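Local coordinates for 2-dehydro-3-deoxy-D-arabinonate dehydratase (Sulfolobus solfataricus, PDB 2Q18), which dehydrates 2-dehydro-3-deoxy-D-arabinonate to 2,5-dioxopentanoate, a step in the oxidation of D-arabinonate to 2-oxoglutarate, with magnesium or calcium as cofactor, at residues Met1-Arg9 with Tyr15-Leu26; Glu143-Ser152 with Ile246-Thr256. All blocks are in the same frame, centred on the assembly; numbering follows the deposited sequence.

Contact 1 of 2, residues Met1-Arg9 with Tyr15-Leu26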
loop_
_atom_site.group_PDB
_atom_site.type_symbol
_atom_site.label_atom_id
_atom_site.label_comp_id
_atom_site.label_asym_id
_atom_site.label_seq_id
_atom_site.Cartn_x
_atom_site.Cartn_y
_atom_site.Cartn_z
ATOM N N MET A 1 21.924 21.575 7.935
ATOM C CA MET A 1 20.742 21.437 7.040
ATOM C C MET A 1 19.497 22.002 7.727
ATOM O O MET A 1 19.297 21.807 8.925
ATOM C CB MET A 1 20.560 19.961 6.653
ATOM C CG MET A 1 19.193 19.560 6.110
ATOM S SD MET A 1 19.228 17.893 5.402
ATOM C CE MET A 1 18.719 16.909 6.808
ATOM N N LYS A 2 18.679 22.725 6.968
ATOM C CA LYS A 2 17.399 23.207 7.474
ATOM C C LYS A 2 16.283 22.672 6.585
ATOM O O LYS A 2 16.202 22.981 5.395
ATOM C CB LYS A 2 17.372 24.735 7.577
ATOM C CG LYS A 2 18.467 25.292 8.475
ATOM C CD LYS A 2 18.373 26.793 8.657
ATOM C CE LYS A 2 19.511 27.277 9.550
ATOM N NZ LYS A 2 19.450 28.740 9.795
ATOM N N LEU A 3 15.427 21.861 7.189
ATOM C CA LEU A 3 14.447 21.081 6.460
ATOM C C LEU A 3 13.068 21.728 6.518
ATOM O O LEU A 3 12.596 22.102 7.591
ATOM C CB LEU A 3 14.420 19.670 7.054
ATOM C CG LEU A 3 13.501 18.585 6.513
ATOM C CD1 LEU A 3 14.202 17.237 6.639
ATOM C CD2 LEU A 3 12.203 18.589 7.305
ATOM N N PHE A 4 12.434 21.861 5.358
ATOM C CA PHE A 4 11.054 22.326 5.289
ATOM C C PHE A 4 10.221 21.448 4.362
ATOM O O PHE A 4 10.758 20.606 3.640
ATOM C CB PHE A 4 10.963 23.824 4.923
ATOM C CG PHE A 4 11.505 24.180 3.554
ATOM C CD1 PHE A 4 12.874 24.342 3.346
ATOM C CD2 PHE A 4 10.635 24.412 2.489
ATOM C CE1 PHE A 4 13.376 24.694 2.089
ATOM C CE2 PHE A 4 11.123 24.772 1.229
ATOM C CZ PHE A 4 12.497 24.911 1.029
ATOM N N ARG A 5 8.906 21.633 4.405
ATOM C CA ARG A 5 7.997 20.828 3.603
ATOM C C ARG A 5 6.877 21.700 3.060
ATOM O O ARG A 5 6.388 22.611 3.744
ATOM C CB ARG A 5 7.434 19.661 4.432
ATOM C CG ARG A 5 6.660 18.602 3.630
ATOM C CD ARG A 5 6.266 17.406 4.504
ATOM N NE ARG A 5 5.389 17.792 5.609
ATOM C CZ ARG A 5 4.601 16.957 6.278
ATOM N NH1 ARG A 5 4.568 15.666 5.967
ATOM N NH2 ARG A 5 3.843 17.414 7.264
ATOM N N VAL A 6 6.495 21.428 1.817
ATOM C CA VAL A 6 5.364 22.094 1.189
ATOM C C VAL A 6 4.292 21.072 0.845
ATOM O O VAL A 6 4.585 19.882 0.673
ATOM C CB VAL A 6 5.771 22.882 -0.103
ATOM C CG1 VAL A 6 6.915 23.852 0.188
ATOM C CG2 VAL A 6 6.148 21.929 -1.249
ATOM N N VAL A 7 3.052 21.541 0.763
ATOM C CA VAL A 7 1.966 20.754 0.203
ATOM C C VAL A 7 1.648 21.331 -1.183
ATOM O O VAL A 7 1.593 22.553 -1.365
ATOM C CB VAL A 7 0.726 20.688 1.155
ATOM C CG1 VAL A 7 0.132 22.080 1.417
ATOM C CG2 VAL A 7 -0.337 19.727 0.619
ATOM N N LYS A 8 1.487 20.443 -2.158
ATOM C CA LYS A 8 1.321 20.822 -3.555
ATOM C C LYS A 8 0.319 19.866 -4.181
ATOM O O LYS A 8 0.560 18.656 -4.240
ATOM C CB LYS A 8 2.670 20.731 -4.276
ATOM C CG LYS A 8 2.645 21.049 -5.767
ATOM C CD LYS A 8 3.984 20.693 -6.392
ATOM C CE LYS A 8 4.172 21.329 -7.752
ATOM N NZ LYS A 8 5.533 21.020 -8.277
ATOM N N ARG A 9 -0.812 20.412 -4.626
ATOM C CA ARG A 9 -1.891 19.624 -5.226
ATOM C C ARG A 9 -2.224 18.386 -4.383
ATOM O O ARG A 9 -2.455 17.299 -4.917
ATOM C CB ARG A 9 -1.530 19.224 -6.664
ATOM C CG ARG A 9 -1.051 20.385 -7.545
ATOM C CD ARG A 9 -0.516 19.874 -8.876
ATOM N NE ARG A 9 -1.520 19.073 -9.578
ATOM C CZ ARG A 9 -2.283 19.520 -10.574
ATOM N NH1 ARG A 9 -3.174 18.709 -11.133
ATOM N NH2 ARG A 9 -2.149 20.768 -11.017
ATOM N N TYR A 15 12.128 19.631 1.294
ATOM C CA TYR A 15 13.329 20.293 0.822
ATOM C C TYR A 15 14.252 20.572 1.992
ATOM O O TYR A 15 13.804 20.716 3.132
ATOM C CB TYR A 15 12.997 21.621 0.135
ATOM C CG TYR A 15 12.081 21.531 -1.058
ATOM C CD1 TYR A 15 12.585 21.266 -2.332
ATOM C CD2 TYR A 15 10.709 21.741 -0.921
ATOM C CE1 TYR A 15 11.741 21.199 -3.438
ATOM C CE2 TYR A 15 9.862 21.673 -2.013
ATOM C CZ TYR A 15 10.384 21.406 -3.271
ATOM O OH TYR A 15 9.540 21.334 -4.358
ATOM N N ALA A 16 15.543 20.648 1.695
ATOM C CA ALA A 16 16.539 21.049 2.672
ATOM C C ALA A 16 17.303 22.249 2.129
ATOM O O ALA A 16 17.732 22.245 0.971
ATOM C CB ALA A 16 17.488 19.909 2.956
ATOM N N ILE A 17 17.452 23.281 2.953
ATOM C CA ILE A 17 18.338 24.389 2.603
ATOM C C ILE A 17 19.662 24.240 3.347
ATOM O O ILE A 17 19.691 24.057 4.564
ATOM C CB ILE A 17 17.685 25.805 2.779
ATOM C CG1 ILE A 17 18.724 26.911 2.528
ATOM C CG2 ILE A 17 17.028 25.964 4.146
ATOM C CD1 ILE A 17 18.148 28.225 2.009
ATOM N N LEU A 18 20.750 24.278 2.581
ATOM C CA LEU A 18 22.101 24.185 3.119
ATOM C C LEU A 18 22.623 25.571 3.498
ATOM O O LEU A 18 22.053 26.589 3.089
ATOM C CB LEU A 18 23.022 23.516 2.096
ATOM C CG LEU A 18 23.114 21.983 2.041
ATOM C CD1 LEU A 18 21.791 21.254 2.321
ATOM C CD2 LEU A 18 23.692 21.549 0.703
ATOM N N ASP A 19 23.699 25.606 4.283
ATOM C CA ASP A 19 24.277 26.866 4.769
ATOM C C ASP A 19 24.656 27.841 3.648
ATOM O O ASP A 19 24.542 29.058 3.821
ATOM C CB ASP A 19 25.483 26.595 5.677
ATOM C CG ASP A 19 25.079 26.085 7.054
ATOM O OD1 ASP A 19 24.299 26.779 7.746
ATOM O OD2 ASP A 19 25.550 24.997 7.452
ATOM N N ASN A 20 25.090 27.309 2.504
ATOM C CA ASN A 20 25.406 28.141 1.336
ATOM C C ASN A 20 24.172 28.557 0.515
ATOM O O ASN A 20 24.300 29.040 -0.615
ATOM C CB ASN A 20 26.458 27.462 0.445
ATOM C CG ASN A 20 26.001 26.112 -0.090
ATOM O OD1 ASN A 20 24.828 25.747 0.007
ATOM N ND2 ASN A 20 26.938 25.360 -0.659
ATOM N N SER A 21 22.988 28.352 1.096
ATOM C CA SER A 21 21.703 28.747 0.500
ATOM C C SER A 21 21.225 27.873 -0.673
ATOM O O SER A 21 20.194 28.167 -1.285
ATOM C CB SER A 21 21.704 30.234 0.111
ATOM O OG SER A 21 22.002 31.046 1.234
ATOM N N THR A 22 21.964 26.807 -0.981
ATOM C CA THR A 22 21.513 25.844 -1.988
ATOM C C THR A 22 20.385 24.979 -1.421
ATOM O O THR A 22 20.430 24.557 -0.259
ATOM C CB THR A 22 22.655 24.941 -2.515
ATOM O OG1 THR A 22 23.215 24.188 -1.435
ATOM C CG2 THR A 22 23.757 25.772 -3.177
ATOM N N ILE A 23 19.375 24.730 -2.248
ATOM C CA ILE A 23 18.205 23.965 -1.830
ATOM C C ILE A 23 18.176 22.593 -2.502
ATOM O O ILE A 23 18.323 22.483 -3.724
ATOM C CB ILE A 23 16.898 24.754 -2.086
ATOM C CG1 ILE A 23 16.909 26.044 -1.254
ATOM C CG2 ILE A 23 15.661 23.909 -1.756
ATOM C CD1 ILE A 23 15.880 27.037 -1.658
ATOM N N ILE A 24 18.000 21.559 -1.682
ATOM C CA ILE A 24 17.934 20.178 -2.145
ATOM C C ILE A 24 16.520 19.612 -1.980
ATOM O O ILE A 24 15.927 19.703 -0.902
ATOM C CB ILE A 24 18.952 19.280 -1.388
ATOM C CG1 ILE A 24 20.376 19.827 -1.556
ATOM C CG2 ILE A 24 18.873 17.821 -1.871
ATOM C CD1 ILE A 24 21.432 19.065 -0.767
ATOM N N ARG A 25 15.980 19.051 -3.057
ATOM C CA ARG A 25 14.734 18.294 -2.986
ATOM C C ARG A 25 15.052 16.888 -2.494
ATOM O O ARG A 25 15.853 16.173 -3.108
ATOM C CB ARG A 25 14.057 18.237 -4.351
ATOM C CG ARG A 25 12.829 17.344 -4.395
ATOM C CD ARG A 25 12.011 17.641 -5.620
ATOM N NE ARG A 25 10.938 16.671 -5.801
ATOM C CZ ARG A 25 9.870 16.874 -6.565
ATOM N NH1 ARG A 25 9.718 18.026 -7.218
ATOM N NH2 ARG A 25 8.947 15.930 -6.672
ATOM N N LEU A 26 14.420 16.501 -1.389
ATOM C CA LEU A 26 14.722 15.237 -0.722
ATOM C C LEU A 26 14.100 14.033 -1.414
ATOM O O LEU A 26 12.955 14.089 -1.870
ATOM C CB LEU A 26 14.270 15.281 0.742
ATOM C CG LEU A 26 14.892 16.346 1.654
ATOM C CD1 LEU A 26 14.476 16.093 3.094
ATOM C CD2 LEU A 26 16.404 16.362 1.535
HETATM O O HOH W 1 7.472 22.141 -6.383
#

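Contact 2 of 2, residues Glu143-Ser152 with Ile246-Thr256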
loop_
_atom_site.group_PDB
_atom_site.type_symbol
_atom_site.label_atom_id
_atom_site.label_comp_id
_atom_site.label_asym_id
_atom_site.label_seq_id
_atom_site.Cartn_x
_atom_site.Cartn_y
_atom_site.Cartn_z
ATOM N N GLU A 143 2.656 29.687 24.076
ATOM C CA GLU A 143 3.854 29.438 24.860
ATOM C C GLU A 143 5.006 29.132 23.906
ATOM O O GLU A 143 5.068 28.043 23.328
ATOM C CB GLU A 143 3.615 28.326 25.889
ATOM C CG GLU A 143 2.443 28.623 26.838
ATOM C CD GLU A 143 2.279 27.611 27.971
ATOM O OE1 GLU A 143 1.460 27.878 28.878
ATOM O OE2 GLU A 143 2.953 26.554 27.960
ATOM N N PRO A 144 5.890 30.127 23.693
ATOM C CA PRO A 144 7.021 30.055 22.769
ATOM C C PRO A 144 8.167 29.220 23.325
ATOM O O PRO A 144 8.690 29.518 24.403
ATOM C CB PRO A 144 7.450 31.518 22.637
ATOM C CG PRO A 144 7.082 32.124 23.945
ATOM C CD PRO A 144 5.813 31.442 24.361
ATOM N N GLU A 145 8.560 28.186 22.585
ATOM C CA GLU A 145 9.495 27.196 23.112
ATOM C C GLU A 145 10.452 26.669 22.057
ATOM O O GLU A 145 10.116 26.591 20.877
ATOM C CB GLU A 145 8.734 26.016 23.735
ATOM C CG GLU A 145 7.465 26.404 24.491
ATOM C CD GLU A 145 6.942 25.321 25.416
ATOM O OE1 GLU A 145 6.128 25.660 26.301
ATOM O OE2 GLU A 145 7.337 24.142 25.274
ATOM N N LEU A 146 11.656 26.325 22.500
ATOM C CA LEU A 146 12.547 25.489 21.714
ATOM C C LEU A 146 12.026 24.054 21.822
ATOM O O LEU A 146 11.675 23.595 22.910
ATOM C CB LEU A 146 13.983 25.579 22.245
ATOM C CG LEU A 146 15.063 24.811 21.473
ATOM C CD1 LEU A 146 15.292 25.440 20.099
ATOM C CD2 LEU A 146 16.366 24.757 22.261
ATOM N N ALA A 147 11.955 23.364 20.689
ATOM C CA ALA A 147 11.528 21.972 20.668
ATOM C C ALA A 147 12.575 21.119 19.963
ATOM O O ALA A 147 13.300 21.612 19.098
ATOM C CB ALA A 147 10.176 21.837 19.986
ATOM N N VAL A 148 12.657 19.848 20.352
ATOM C CA VAL A 148 13.587 18.903 19.726
ATOM C C VAL A 148 12.848 17.776 19.010
ATOM O O VAL A 148 11.821 17.289 19.492
ATOM C CB VAL A 148 14.597 18.295 20.746
ATOM C CG1 VAL A 148 15.631 19.335 21.163
ATOM C CG2 VAL A 148 13.883 17.719 21.968
ATOM N N VAL A 149 13.372 17.383 17.853
ATOM C CA VAL A 149 12.897 16.195 17.150
ATOM C C VAL A 149 13.771 15.019 17.597
ATOM O O VAL A 149 14.998 15.122 17.621
ATOM C CB VAL A 149 12.949 16.365 15.608
ATOM C CG1 VAL A 149 12.362 15.142 14.907
ATOM C CG2 VAL A 149 12.197 17.632 15.165
ATOM N N LEU A 150 13.126 13.907 17.940
ATOM C CA LEU A 150 13.792 12.761 18.567
ATOM C C LEU A 150 13.652 11.477 17.757
ATOM O O LEU A 150 12.629 11.263 17.108
ATOM C CB LEU A 150 13.170 12.519 19.945
ATOM C CG LEU A 150 13.701 13.122 21.249
ATOM C CD1 LEU A 150 14.625 14.328 21.081
ATOM C CD2 LEU A 150 12.533 13.422 22.192
ATOM N N ASP A 151 14.670 10.615 17.809
ATOM C CA ASP A 151 14.491 9.227 17.366
ATOM C C ASP A 151 13.999 8.369 18.539
ATOM O O ASP A 151 13.831 8.880 19.653
ATOM C CB ASP A 151 15.748 8.652 16.668
ATOM C CG ASP A 151 16.905 8.329 17.630
ATOM O OD1 ASP A 151 16.728 8.290 18.867
ATOM O OD2 ASP A 151 18.022 8.095 17.118
ATOM N N SER A 152 13.767 7.080 18.292
ATOM C CA SER A 152 13.209 6.187 19.320
ATOM C C SER A 152 14.126 5.952 20.532
ATOM O O SER A 152 13.655 5.527 21.584
ATOM C CB SER A 152 12.752 4.855 18.707
ATOM O OG SER A 152 13.816 4.214 18.031
ATOM N N ILE A 246 8.911 5.899 22.396
ATOM C CA ILE A 246 8.476 6.960 21.495
ATOM C C ILE A 246 8.917 6.631 20.069
ATOM O O ILE A 246 9.990 6.066 19.871
ATOM C CB ILE A 246 8.997 8.358 21.939
ATOM C CG1 ILE A 246 10.523 8.354 22.088
ATOM C CG2 ILE A 246 8.306 8.795 23.242
ATOM C CD1 ILE A 246 11.172 9.727 21.993
ATOM N N PRO A 247 8.073 6.946 19.072
ATOM C CA PRO A 247 8.460 6.712 17.680
ATOM C C PRO A 247 9.474 7.724 17.153
ATOM O O PRO A 247 9.621 8.810 17.724
ATOM C CB PRO A 247 7.135 6.832 16.921
ATOM C CG PRO A 247 6.272 7.676 17.787
ATOM C CD PRO A 247 6.700 7.478 19.197
ATOM N N ASP A 248 10.171 7.359 16.075
ATOM C CA ASP A 248 11.072 8.282 15.387
ATOM C C ASP A 248 10.283 9.503 14.906
ATOM O O ASP A 248 9.182 9.361 14.375
ATOM C CB ASP A 248 11.740 7.605 14.189
ATOM C CG ASP A 248 12.622 6.431 14.588
ATOM O OD1 ASP A 248 13.290 6.492 15.647
ATOM O OD2 ASP A 248 12.646 5.448 13.823
ATOM N N GLY A 249 10.846 10.692 15.107
ATOM C CA GLY A 249 10.183 11.938 14.699
ATOM C C GLY A 249 9.311 12.553 15.780
ATOM O O GLY A 249 8.655 13.578 15.548
ATOM N N THR A 250 9.295 11.927 16.958
ATOM C CA THR A 250 8.619 12.492 18.125
ATOM C C THR A 250 9.188 13.879 18.416
ATOM O O THR A 250 10.404 14.092 18.332
ATOM C CB THR A 250 8.793 11.599 19.376
ATOM O OG1 THR A 250 8.106 10.362 19.176
ATOM C CG2 THR A 250 8.231 12.268 20.634
ATOM N N ILE A 251 8.308 14.817 18.751
ATOM C CA ILE A 251 8.752 16.143 19.162
ATOM C C ILE A 251 8.537 16.352 20.654
ATOM O O ILE A 251 7.462 16.072 21.186
ATOM C CB ILE A 251 8.080 17.276 18.336
ATOM C CG1 ILE A 251 8.534 17.201 16.875
ATOM C CG2 ILE A 251 8.423 18.652 18.926
ATOM C CD1 ILE A 251 7.815 18.178 15.940
ATOM N N LEU A 252 9.585 16.826 21.321
ATOM C CA LEU A 252 9.488 17.257 22.708
ATOM C C LEU A 252 9.728 18.758 22.783
ATOM O O LEU A 252 10.783 19.248 22.377
ATOM C CB LEU A 252 10.498 16.514 23.594
ATOM C CG LEU A 252 10.669 17.014 25.036
ATOM C CD1 LEU A 252 9.418 16.780 25.887
ATOM C CD2 LEU A 252 11.882 16.363 25.683
ATOM N N THR A 253 8.743 19.477 23.304
ATOM C CA THR A 253 8.869 20.915 23.487
ATOM C C THR A 253 9.284 21.220 24.934
ATOM O O THR A 253 8.760 20.632 25.882
ATOM C CB THR A 253 7.602 21.681 23.003
ATOM O OG1 THR A 253 7.839 23.092 23.059
ATOM C CG2 THR A 253 6.359 21.318 23.815
ATOM N N THR A 254 10.248 22.123 25.091
ATOM C CA THR A 254 11.054 22.176 26.316
ATOM C C THR A 254 10.654 23.206 27.387
ATOM O O THR A 254 11.462 23.540 28.263
ATOM C CB THR A 254 12.551 22.323 25.975
ATOM O OG1 THR A 254 12.770 23.567 25.303
ATOM C CG2 THR A 254 13.012 21.172 25.073
ATOM N N GLY A 255 9.412 23.684 27.337
ATOM C CA GLY A 255 8.916 24.675 28.303
ATOM C C GLY A 255 9.087 26.112 27.835
ATOM O O GLY A 255 9.768 26.373 26.840
ATOM N N THR A 256 8.462 27.050 28.548
ATOM C CA THR A 256 8.559 28.471 28.190
ATOM C C THR A 256 8.910 29.376 29.374
ATOM O O THR A 256 8.626 29.048 30.528
ATOM C CB THR A 256 7.262 28.994 27.509
ATOM O OG1 THR A 256 7.534 30.246 26.870
ATOM C CG2 THR A 256 6.129 29.183 28.521
HETATM O O HOH W 2 12.014 26.279 25.624
HETATM O O HOH W 3 15.700 4.702 16.247
#

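Contact 1 of 2, residues Met1-Arg9 with Tyr15-Leu26
F4 and Y15 face each other across two antiparallel strands, and their rings make the apolar centre. The planes differ by 26° and the centroids are 5.5 Å apart, so the rings run roughly parallel but displaced, with little stacking between them. What lies over the F4 face is the CB of Y15, a CH-pi contact above the margin of the ring, with F4 CZ 3.4 Å from Y15 CB. F4 gets there because its CG sits between the backbone N and the carbonyl carbon (chi1 63°), which swings the ring across toward its partner strand. V6 brings its CG2 to the edge of the Y15 ring, near the ring plane, 3.8 Å from CE2. Y53 and L56 of the helix 53-59 pack against F4 on this same side of the sheet. On the other side, M1 lays CG against A16 CB at 3.6 Å, and L3 CD1 meets L26 CD1 at 3.7 Å, the two leucines crossing at about a right angle.

Four backbone hydrogen bonds tie the strands, a mutual pair between K2 and I17 and another between F4 and Y15; the Y15 N to F4 O bond is 2.9 Å long and almost straight at 178°. Farther out, one water joins K8 NZ, 2.9 Å away, to Y15 OH. Both groups are also held by the second subunit: D27 there pairs with K8 and D46 accepts from Y15, so the polar rim of this sheet is part of the subunit interface. K2, its chain extended, carries NZ away to the carbonyl of N278. Together the strands 2-8 and 11-17 form an antiparallel beta hairpin, continued by 23-26 into a meander at the N-terminal end of this FAH-family chain.

Contact 2 of 2, residues Glu143-Ser152 with Ile246-Thr256
V148 and L252 form a hydrogen-bonded pair of two antiparallel strands whose axes come within 4.6 Å at 154°, and beyond it G249 and T250 both face L150 in a G1 beta bulge. V148 and L252 lie side by side, V148 CG2 3.9 Å from L252 CB, while L150 CD2 lies between L252 CB and I246 CD1; I237 of the helix 233-241 packs on both leucines. A147 CB touches I251 CG2 from the other side.

Past the bulge, D248 OD1 takes the backbone N of S152 at 2.8 Å, nearly along its C-O axis. At the opposite end the bonds are denser. E145 OE2 accepts from T253 OG1 (2.5 Å) on its anti side and from G255 N at 3.0 Å, the two donors coming from opposite faces of the carboxylate plane. With OG1 anti to the backbone N (chi1 -173°), the T253 hydroxyl is placed against the E145 carboxylate. L146 O is likewise gripped twice, by T254 N and by T254 OG1 at 2.6 Å, and T256 OG1 donates to P144 O. Replacing E145 by an alanine removes the carboxylate and is likely to leave T253 OG1 and G255 N without their acceptor and the magnesium site short of a ligand.

E143, E145 and D164 bind magnesium and T256 binds substrate. E143 lays CB 3.7 Å from T256 CG2, with its carboxylate in a salt bridge to K182. Its two donors would probably limit the turning of the E145 carboxylate, and the chain just beyond strand 250-253 brings T256 beside E143 and E145.

Contact 1 and contact 2 lie in series along the chain, and their centres are 21 Å apart. Their nearest atoms stay about 8 Å from each other. Between them runs strand 188-195, which pairs with strand 2-8 of contact 1 and with strand 156-167, itself a neighbour of the 140-150 strand in contact 2. Only contact 2 carries the active site: the E143 side chain is about 3 Å from that of K182, about 4 Å from that of D164 and about 4 Å from a bound phosphate ion, probably from the crystallisation liquor. Contact 1 lies away from those residues and meets the second subunit of the homotetramer, while contact 2 touches the third through I246 alone.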